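Local coordinates for protein AvrL567-A (Melampsora lini, PDB 2OPC) that is an avirulence protein of flax rust, probably recognised inside host cells by matching flax resistance proteins, at residues T79-S82 with N83-Q86. Numbering follows the deposited sequence.
Sequences TVNS and NMDQ
N81 and M84 close a type I beta turn at the end of strand 75-81, an outermost strand of the four-stranded antiparallel sheet, where the chain turns off into the loop that follows. The defining bond runs from M84 N to N81 O at 3.1 Å and is fairly straight (159° at the hydrogen). A second bond makes an Asx turn: N81 OD1 accepts from N83 N at 2.8 Å, with the donor in the plane of the side-chain carbonyl and on a lone pair. That reach depends on the first torsion of N81, which sets CG between the backbone N and the carbonyl carbon (chi1 64°) and folds the amide over the turn. M84 then sends its side chain, extended beyond CG, back along the end of strand 75-81, beside V80 and N81. Its sulfur lies 3.7 Å from V80 CB and receives a weak bond from N81 N, 3.6 Å from M84 SD, while M84 CE ends near N81 ND2 at 3.8 Å. V80 itself packs on F46 of the three-stranded sheet and on F59 and V61 of its own sheet. A water bridges S82 OG, at 2.8 Å, and N83 OD1, to which it donates at 2.6 Å; S82 OG is also hydrogen-bonded to L57 N. The turn is thus held by both carbonyl oxygens of N81, one from the backbone and one from the side chain, while the sulfur of M84 offers the last N-H of the strand a weak acceptor and also lies against the side chain of V80.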
loop_
_atom_site.group_PDB
_atom_site.type_symbol
_atom_site.label_atom_id
_atom_site.label_comp_id
_atom_site.label_asym_id
_atom_site.label_seq_id
_atom_site.Cartn_x
_atom_site.Cartn_y
_atom_site.Cartn_z
ATOM N N THR A 79 7.026 6.665 0.841
ATOM C CA THR A 79 7.846 5.972 -0.158
ATOM C C THR A 79 8.407 4.671 0.355
ATOM O O THR A 79 8.556 4.467 1.587
ATOM C CB THR A 79 9.025 6.848 -0.628
ATOM O OG1 THR A 79 9.882 7.102 0.479
ATOM C CG2 THR A 79 8.546 8.157 -1.220
ATOM N N VAL A 80 8.704 3.791 -0.591
ATOM C CA VAL A 80 9.441 2.565 -0.289
ATOM C C VAL A 80 10.616 2.458 -1.227
ATOM O O VAL A 80 10.706 3.210 -2.201
ATOM C CB VAL A 80 8.532 1.335 -0.410
ATOM C CG1 VAL A 80 7.404 1.382 0.662
ATOM C CG2 VAL A 80 7.918 1.223 -1.820
ATOM N N ASN A 81 11.572 1.585 -0.908
ATOM C CA ASN A 81 12.796 1.534 -1.699
ATOM C C ASN A 81 13.402 0.150 -1.674
ATOM O O ASN A 81 13.029 -0.705 -0.874
ATOM C CB ASN A 81 13.752 2.620 -1.182
ATOM C CG ASN A 81 14.193 2.380 0.268
ATOM O OD1 ASN A 81 14.874 1.402 0.558
ATOM N ND2 ASN A 81 13.777 3.266 1.194
ATOM N N SER A 82 14.363 -0.048 -2.562
ATOM C CA SER A 82 14.981 -1.352 -2.725
ATOM C C SER A 82 15.937 -1.712 -1.582
ATOM O O SER A 82 16.433 -2.839 -1.548
ATOM C CB SER A 82 15.674 -1.437 -4.091
ATOM O OG SER A 82 16.592 -0.390 -4.285
ATOM N N ASN A 83 16.160 -0.802 -0.639
ATOM C CA ASN A 83 16.941 -1.179 0.546
ATOM C C ASN A 83 16.063 -1.761 1.637
ATOM O O ASN A 83 16.552 -2.180 2.682
ATOM C CB ASN A 83 17.810 -0.024 1.087
ATOM C CG ASN A 83 18.975 0.266 0.202
ATOM O OD1 ASN A 83 19.418 -0.582 -0.567
ATOM N ND2 ASN A 83 19.493 1.475 0.311
ATOM N N MET A 84 14.755 -1.875 1.374
ATOM C CA MET A 84 13.834 -2.511 2.317
ATOM C C MET A 84 13.740 -4.019 2.072
ATOM O O MET A 84 12.648 -4.613 2.110
ATOM C CB MET A 84 12.433 -1.871 2.171
ATOM C CG MET A 84 12.434 -0.437 2.633
ATOM S SD MET A 84 10.813 0.275 2.304
ATOM C CE MET A 84 10.916 1.807 3.214
ATOM N N ASP A 85 14.872 -4.656 1.858
ATOM C CA ASP A 85 14.880 -6.060 1.450
ATOM C C ASP A 85 15.084 -7.045 2.600
ATOM O O ASP A 85 14.845 -8.260 2.415
ATOM C CB ASP A 85 15.948 -6.301 0.356
ATOM C CG ASP A 85 17.357 -5.807 0.733
ATOM O OD1 ASP A 85 17.482 -5.121 1.755
ATOM O OD2 ASP A 85 18.318 -6.077 -0.040
ATOM N N GLN A 86 15.518 -6.571 3.776
ATOM C CA GLN A 86 15.832 -7.472 4.887
ATOM C C GLN A 86 14.799 -7.456 5.999
ATOM O O GLN A 86 14.711 -8.415 6.782
ATOM C CB GLN A 86 17.200 -7.120 5.491
ATOM C CG GLN A 86 18.348 -7.333 4.502
ATOM C CD GLN A 86 18.736 -8.815 4.284
ATOM O OE1 GLN A 86 18.150 -9.748 4.864
ATOM N NE2 GLN A 86 19.768 -9.021 3.462
HETATM O O HOH W 1 19.040 -0.942 -3.150
#